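Local coordinates for protein glycosyl transferase family 8 (Streptococcus pneumoniae, PDB 5GVV) that transfers galactose from UDP-galactose to the terminal glucose of the already glycosylated serine-rich repeat protein PsrP, as the third step of its O-glycosylation, at residues A[37-42]-A[63-68]; A[9-14]-A[102-107]. All blocks are in the same frame, centred on the assembly; numbering follows the deposited sequence.

Contact 1 (A[37-42]-A[63-68]); sequences YLLNQD and IDCKLI
The amide of N40 and the carboxylate of D64 meet with their planes only 21° apart, and ND2 of N40 gives a hydrogen bond of 2.8 Å to OD1 of D64. How one side chain can tie together two parallel strands is well illustrated here. With chi1 at 72°, CG of N40 sits between its own backbone N and carbonyl carbon, a rotation that turns ND2 toward D64 and L38 O, and OD1 toward K66. ND2 also donates to L38 O, which thus accepts twice: N40 ND2 and C65 N reach it from opposite faces of the carbonyl plane. At the other end, OD1 of N40 takes a bond of 2.8 Å from NZ of K66, in the carbonyl plane and on a lone pair. The lysine chain, bent at chi2 and chi4, curls back so that the same ammonium forms a salt bridge with D64, on the syn lone pair of OD2. These bonds fix the rotation of the amide, and the neighbouring ammonium probably favours an ionised D64.

Y37, L39, I63 and C65 fill the reverse face, and L67 joins them from the turn beyond the strand. CG1 of I63 stands over the Y37 ring, 4.1 Å from its centroid, while SG of C65 lies in the ring plane at the edge, 3.6 Å from CD1 of Y37. L67 sends CD1 against CB of L39 at 3.5 Å. Four backbone bonds join the segments, L38 N to I63 O, C65 N to L38 O, N40 N to C65 O and L67 N to N40 O; L67 then centres an inverse gamma turn.

The pairing closes the beta-alpha-beta unit of strand 34-40, helix 45-57 and strand 61-66: F48 of that helix packs on N40 and D64, while V9 and A11 of strand 6-11 touch L39 on the opposite face.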
loop_
_atom_site.group_PDB
_atom_site.type_symbol
_atom_site.label_atom_id
_atom_site.label_comp_id
_atom_site.label_asym_id
_atom_site.label_seq_id
_atom_site.Cartn_x
_atom_site.Cartn_y
_atom_site.Cartn_z
ATOM N N TYR A 37 -18.380 -1.355 7.212
ATOM C CA TYR A 37 -17.739 -2.379 8.029
ATOM C C TYR A 37 -16.555 -2.938 7.246
ATOM O O TYR A 37 -16.648 -3.125 6.031
ATOM C CB TYR A 37 -18.714 -3.518 8.337
ATOM C CG TYR A 37 -19.923 -3.140 9.168
ATOM C CD1 TYR A 37 -19.984 -3.466 10.517
ATOM C CD2 TYR A 37 -21.015 -2.489 8.601
ATOM C CE1 TYR A 37 -21.088 -3.141 11.285
ATOM C CE2 TYR A 37 -22.133 -2.160 9.369
ATOM C CZ TYR A 37 -22.158 -2.490 10.711
ATOM O OH TYR A 37 -23.255 -2.169 11.491
ATOM N N LEU A 38 -15.440 -3.192 7.925
ATOM C CA LEU A 38 -14.304 -3.837 7.268
ATOM C C LEU A 38 -13.835 -5.043 8.063
ATOM O O LEU A 38 -13.228 -4.903 9.130
ATOM C CB LEU A 38 -13.146 -2.858 7.062
ATOM C CG LEU A 38 -11.846 -3.432 6.486
ATOM C CD1 LEU A 38 -12.118 -4.163 5.188
ATOM C CD2 LEU A 38 -10.826 -2.320 6.266
ATOM N N LEU A 39 -14.128 -6.230 7.544
ATOM C CA LEU A 39 -13.703 -7.466 8.190
ATOM C C LEU A 39 -12.224 -7.717 7.907
ATOM O O LEU A 39 -11.801 -7.732 6.749
ATOM C CB LEU A 39 -14.557 -8.643 7.711
ATOM C CG LEU A 39 -15.859 -8.899 8.483
ATOM C CD1 LEU A 39 -16.829 -7.746 8.327
ATOM C CD2 LEU A 39 -16.517 -10.221 8.065
ATOM N N ASN A 40 -11.436 -7.888 8.963
ATOM C CA ASN A 40 -9.996 -8.088 8.810
ATOM C C ASN A 40 -9.393 -8.727 10.053
ATOM O O ASN A 40 -10.061 -8.837 11.081
ATOM C CB ASN A 40 -9.294 -6.754 8.528
ATOM C CG ASN A 40 -9.242 -5.845 9.753
ATOM O OD1 ASN A 40 -8.176 -5.626 10.335
ATOM N ND2 ASN A 40 -10.392 -5.300 10.140
ATOM N N GLN A 41 -8.133 -9.142 9.957
ATOM C CA GLN A 41 -7.423 -9.711 11.099
ATOM C C GLN A 41 -6.245 -8.847 11.505
ATOM O O GLN A 41 -5.919 -8.747 12.687
ATOM C CB GLN A 41 -6.869 -11.097 10.765
ATOM C CG GLN A 41 -7.887 -12.163 10.424
ATOM C CD GLN A 41 -7.251 -13.542 10.351
ATOM O OE1 GLN A 41 -6.906 -14.027 9.273
ATOM N NE2 GLN A 41 -7.079 -14.171 11.505
ATOM N N ASP A 42 -5.598 -8.228 10.523
ATOM C CA ASP A 42 -4.276 -7.656 10.763
ATOM C C ASP A 42 -4.068 -6.213 10.305
ATOM O O ASP A 42 -2.930 -5.752 10.245
ATOM C CB ASP A 42 -3.210 -8.555 10.128
ATOM C CG ASP A 42 -3.353 -8.652 8.614
ATOM O OD1 ASP A 42 -4.441 -8.333 8.074
ATOM O OD2 ASP A 42 -2.371 -9.058 7.962
ATOM N N ILE A 63 -16.241 0.850 10.679
ATOM C CA ILE A 63 -16.279 -0.135 11.752
ATOM C C ILE A 63 -15.198 -1.184 11.548
ATOM O O ILE A 63 -15.190 -1.873 10.527
ATOM C CB ILE A 63 -17.655 -0.843 11.819
ATOM C CG1 ILE A 63 -18.791 0.174 11.671
ATOM C CG2 ILE A 63 -17.786 -1.637 13.117
ATOM C CD1 ILE A 63 -18.838 1.203 12.794
ATOM N N ASP A 64 -14.296 -1.304 12.521
ATOM C CA ASP A 64 -13.224 -2.295 12.468
ATOM C C ASP A 64 -13.753 -3.624 12.973
ATOM O O ASP A 64 -13.981 -3.794 14.169
ATOM C CB ASP A 64 -12.030 -1.830 13.314
ATOM C CG ASP A 64 -10.828 -2.763 13.215
ATOM O OD1 ASP A 64 -10.902 -3.782 12.491
ATOM O OD2 ASP A 64 -9.796 -2.464 13.858
ATOM N N CYS A 65 -13.956 -4.567 12.059
ATOM C CA CYS A 65 -14.454 -5.877 12.447
ATOM C C CYS A 65 -13.303 -6.872 12.493
ATOM O O CYS A 65 -12.913 -7.439 11.471
ATOM C CB CYS A 65 -15.549 -6.336 11.487
ATOM S SG CYS A 65 -16.943 -5.187 11.442
ATOM N N LYS A 66 -12.759 -7.072 13.689
ATOM C CA LYS A 66 -11.581 -7.917 13.858
ATOM C C LYS A 66 -11.939 -9.396 13.981
ATOM O O LYS A 66 -12.573 -9.823 14.954
ATOM C CB LYS A 66 -10.757 -7.454 15.067
ATOM C CG LYS A 66 -9.841 -6.263 14.762
ATOM C CD LYS A 66 -8.808 -6.640 13.707
ATOM C CE LYS A 66 -7.693 -5.600 13.579
ATOM N NZ LYS A 66 -8.107 -4.399 12.803
ATOM N N LEU A 67 -11.529 -10.173 12.984
ATOM C CA LEU A 67 -11.738 -11.614 13.009
ATOM C C LEU A 67 -10.602 -12.295 13.770
ATOM O O LEU A 67 -9.831 -13.076 13.206
ATOM C CB LEU A 67 -11.866 -12.186 11.594
ATOM C CG LEU A 67 -13.115 -11.794 10.802
ATOM C CD1 LEU A 67 -12.911 -10.446 10.180
ATOM C CD2 LEU A 67 -13.431 -12.801 9.722
ATOM N N ILE A 68 -10.511 -11.989 15.058
ATOM C CA ILE A 68 -9.477 -12.556 15.908
ATOM C C ILE A 68 -10.130 -13.465 16.939
ATOM O O ILE A 68 -10.961 -13.019 17.731
ATOM C CB ILE A 68 -8.674 -11.448 16.614
ATOM C CG1 ILE A 68 -8.063 -10.499 15.577
ATOM C CG2 ILE A 68 -7.603 -12.054 17.511
ATOM C CD1 ILE A 68 -7.369 -9.281 16.171
#

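Contact 2 (A[9-14]-A[102-107]); sequences VFAGDY and VLYLDS. With MN (manganese (II) ion), chain C; UDP (uridine-5'-diphosphate), chain D.
The ribose hydroxyl O2' of UDP is gripped from the end of one strand and the loop just beyond the other: A11 O accepts from it in a bond modelled so short that its exact length is doubtful, and OG of S107 donates to it at 3.0 Å. A bridging water completes the grip, since it accepts from A11 N and donates both to L105 O and to O2', linking the diverging backbones where they no longer bond directly. These two strands part beyond L105, leaving backbone polar groups to face the ligand, an instance of the rule that parallel alpha/beta sheets bind ligands at the C-terminal edge of their strands. S107 N holds O3', and OD1 of D13 accepts a hydrogen bond from N3 of the uracil at 2.7 Å.

Before the splay, V9 makes both direct backbone bonds, from its N to L103 O and from L105 N to its O. A chi1 of 55° turns CG1 of V9 toward strand 102-105, against CB of Y104 and CG2 of V102. On the other face F10 and L105 run side by side, CZ of F10 at 3.7 Å from CD1 of L105. The Y104 ring has CB of A11 at its edge, and its OH donates to OD1 of D106 at 2.7 Å, nearly in line with the C-O bond. This second-shell bond helps orient the carboxylate, whose OD2 binds manganese at 2.1 Å.

Two UDP oxygens, O1A and O3B, share the metal, and D108 and H227 are further protein ligands. D106 and D108 form the DxD motif at the end of a central strand, the hallmark of the GT-A fold and its nucleotide-sugar site.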
loop_
_atom_site.group_PDB
_atom_site.type_symbol
_atom_site.label_atom_id
_atom_site.label_comp_id
_atom_site.label_asym_id
_atom_site.label_seq_id
_atom_site.Cartn_x
_atom_site.Cartn_y
_atom_site.Cartn_z
ATOM N N VAL A 9 -20.176 -3.433 3.506
ATOM C CA VAL A 9 -19.138 -4.249 4.138
ATOM C C VAL A 9 -18.073 -4.729 3.146
ATOM O O VAL A 9 -18.398 -5.227 2.062
ATOM C CB VAL A 9 -19.742 -5.430 4.959
ATOM C CG1 VAL A 9 -20.669 -6.278 4.106
ATOM C CG2 VAL A 9 -18.644 -6.281 5.564
ATOM N N PHE A 10 -16.806 -4.524 3.503
ATOM C CA PHE A 10 -15.682 -5.086 2.754
ATOM C C PHE A 10 -15.000 -6.132 3.628
ATOM O O PHE A 10 -15.237 -6.186 4.841
ATOM C CB PHE A 10 -14.642 -4.012 2.402
ATOM C CG PHE A 10 -15.128 -2.962 1.437
ATOM C CD1 PHE A 10 -15.818 -1.847 1.895
ATOM C CD2 PHE A 10 -14.853 -3.067 0.077
ATOM C CE1 PHE A 10 -16.257 -0.867 1.009
ATOM C CE2 PHE A 10 -15.282 -2.090 -0.816
ATOM C CZ PHE A 10 -15.985 -0.990 -0.346
ATOM N N ALA A 11 -14.144 -6.947 3.020
ATOM C CA ALA A 11 -13.386 -7.961 3.752
ATOM C C ALA A 11 -12.012 -8.120 3.118
ATOM O O ALA A 11 -11.908 -8.385 1.918
ATOM C CB ALA A 11 -14.124 -9.286 3.734
ATOM N N GLY A 12 -10.953 -7.962 3.906
ATOM C CA GLY A 12 -9.619 -8.087 3.352
ATOM C C GLY A 12 -8.514 -7.971 4.378
ATOM O O GLY A 12 -8.715 -7.420 5.466
ATOM N N ASP A 13 -7.341 -8.495 4.033
ATOM C CA ASP A 13 -6.183 -8.427 4.921
ATOM C C ASP A 13 -5.324 -7.206 4.614
ATOM O O ASP A 13 -5.539 -6.523 3.609
ATOM C CB ASP A 13 -5.347 -9.710 4.821
ATOM C CG ASP A 13 -4.796 -9.948 3.421
ATOM O OD1 ASP A 13 -5.485 -9.618 2.432
ATOM O OD2 ASP A 13 -3.668 -10.474 3.309
ATOM N N TYR A 14 -4.345 -6.949 5.481
ATOM C CA TYR A 14 -3.446 -5.804 5.365
ATOM C C TYR A 14 -2.661 -5.839 4.055
ATOM O O TYR A 14 -2.331 -4.799 3.493
ATOM C CB TYR A 14 -2.476 -5.819 6.552
ATOM C CG TYR A 14 -1.634 -4.573 6.755
ATOM C CD1 TYR A 14 -2.021 -3.335 6.255
ATOM C CD2 TYR A 14 -0.448 -4.641 7.474
ATOM C CE1 TYR A 14 -1.230 -2.198 6.461
ATOM C CE2 TYR A 14 0.339 -3.525 7.680
ATOM C CZ TYR A 14 -0.053 -2.309 7.175
ATOM O OH TYR A 14 0.749 -1.210 7.402
ATOM N N VAL A 102 -27.508 -4.901 4.058
ATOM C CA VAL A 102 -26.144 -4.423 3.863
ATOM C C VAL A 102 -25.607 -4.828 2.483
ATOM O O VAL A 102 -25.978 -5.875 1.941
ATOM C CB VAL A 102 -25.214 -4.920 5.004
ATOM C CG1 VAL A 102 -25.172 -6.436 5.047
ATOM C CG2 VAL A 102 -23.808 -4.337 4.870
ATOM N N LEU A 103 -24.762 -3.984 1.901
ATOM C CA LEU A 103 -24.130 -4.295 0.620
ATOM C C LEU A 103 -22.698 -4.780 0.826
ATOM O O LEU A 103 -21.835 -4.004 1.249
ATOM C CB LEU A 103 -24.115 -3.060 -0.279
ATOM C CG LEU A 103 -23.376 -3.216 -1.611
ATOM C CD1 LEU A 103 -24.082 -4.248 -2.493
ATOM C CD2 LEU A 103 -23.261 -1.881 -2.324
ATOM N N TYR A 104 -22.441 -6.056 0.539
ATOM C CA TYR A 104 -21.065 -6.551 0.538
ATOM C C TYR A 104 -20.361 -6.230 -0.781
ATOM O O TYR A 104 -20.954 -6.345 -1.857
ATOM C CB TYR A 104 -20.990 -8.064 0.801
ATOM C CG TYR A 104 -19.620 -8.608 0.467
ATOM C CD1 TYR A 104 -18.564 -8.476 1.362
ATOM C CD2 TYR A 104 -19.365 -9.204 -0.765
ATOM C CE1 TYR A 104 -17.296 -8.941 1.048
ATOM C CE2 TYR A 104 -18.102 -9.669 -1.088
ATOM C CZ TYR A 104 -17.072 -9.535 -0.177
ATOM O OH TYR A 104 -15.814 -10.002 -0.500
ATOM N N LEU A 105 -19.094 -5.838 -0.700
ATOM C CA LEU A 105 -18.310 -5.609 -1.913
ATOM C C LEU A 105 -16.939 -6.267 -1.830
ATOM O O LEU A 105 -16.260 -6.175 -0.803
ATOM C CB LEU A 105 -18.129 -4.111 -2.173
ATOM C CG LEU A 105 -19.365 -3.240 -2.389
ATOM C CD1 LEU A 105 -18.990 -1.767 -2.419
ATOM C CD2 LEU A 105 -20.090 -3.621 -3.663
ATOM N N ASP A 106 -16.530 -6.923 -2.914
ATOM C CA ASP A 106 -15.140 -7.339 -3.072
ATOM C C ASP A 106 -14.275 -6.074 -3.077
ATOM O O ASP A 106 -14.796 -4.961 -3.187
ATOM C CB ASP A 106 -14.962 -8.080 -4.396
ATOM C CG ASP A 106 -15.002 -9.597 -4.246
ATOM O OD1 ASP A 106 -15.429 -10.096 -3.182
ATOM O OD2 ASP A 106 -14.617 -10.292 -5.216
ATOM N N SER A 107 -12.958 -6.228 -2.975
ATOM C CA SER A 107 -12.084 -5.060 -2.964
ATOM C C SER A 107 -11.236 -4.955 -4.227
ATOM O O SER A 107 -10.415 -4.039 -4.352
ATOM C CB SER A 107 -11.190 -5.081 -1.734
ATOM O OG SER A 107 -10.486 -6.304 -1.687
HETATM MN MN MN C . -13.297 -9.870 -6.748
HETATM N N1 UDP D . -8.708 -10.980 -0.668
HETATM C C2 UDP D . -7.818 -10.448 0.244
HETATM N N3 UDP D . -6.456 -10.635 0.093
HETATM C C4 UDP D . -5.978 -11.364 -0.978
HETATM C C5 UDP D . -6.879 -11.897 -1.899
HETATM C C6 UDP D . -8.249 -11.796 -1.667
HETATM O O2 UDP D . -8.245 -9.802 1.198
HETATM O O4 UDP D . -4.761 -11.528 -1.114
HETATM C "C1'" UDP D . -10.158 -10.755 -0.473
HETATM C "C2'" UDP D . -10.577 -9.492 -1.208
HETATM O "O2'" UDP D . -11.606 -8.833 -0.505
HETATM C "C3'" UDP D . -11.134 -10.012 -2.513
HETATM C "C4'" UDP D . -11.728 -11.351 -2.093
HETATM O "O4'" UDP D . -10.907 -11.820 -1.036
HETATM O "O3'" UDP D . -12.103 -9.130 -3.039
HETATM C "C5'" UDP D . -11.774 -12.360 -3.237
HETATM O "O5'" UDP D . -10.630 -12.180 -4.045
HETATM P PA UDP D . -10.829 -11.842 -5.601
HETATM O O1A UDP D . -11.593 -10.579 -5.663
HETATM O O2A UDP D . -9.519 -11.733 -6.284
HETATM O O3A UDP D . -11.681 -13.077 -6.204
HETATM P PB UDP D . -12.543 -12.973 -7.567
HETATM O O1B UDP D . -13.462 -14.130 -7.679
HETATM O O2B UDP D . -11.605 -13.008 -8.712
HETATM O O3B UDP D . -13.317 -11.708 -7.583
HETATM O O HOH W 1 -14.041 -6.979 0.189
#

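How the contacts relate
Both contacts are buried parallel pairings in the same mixed sheet, and their inner strands, 34-40 and 6-11, are neighbours: Y37 O and L39 N probably bond to F10 N and F10 O. Contact 1 lies at the edge of the sheet, where strand 61-66 is the last within the chain, and its loop end meets Q237 of the second subunit. Contact 2 occupies the sheet's middle. The chemistry follows position. In contact 1 the protein satisfies its own polar groups, with a lysine, an aspartate and an asparagine joined together; in contact 2 many of the polar groups at the strand ends serve nucleotide, water and metal.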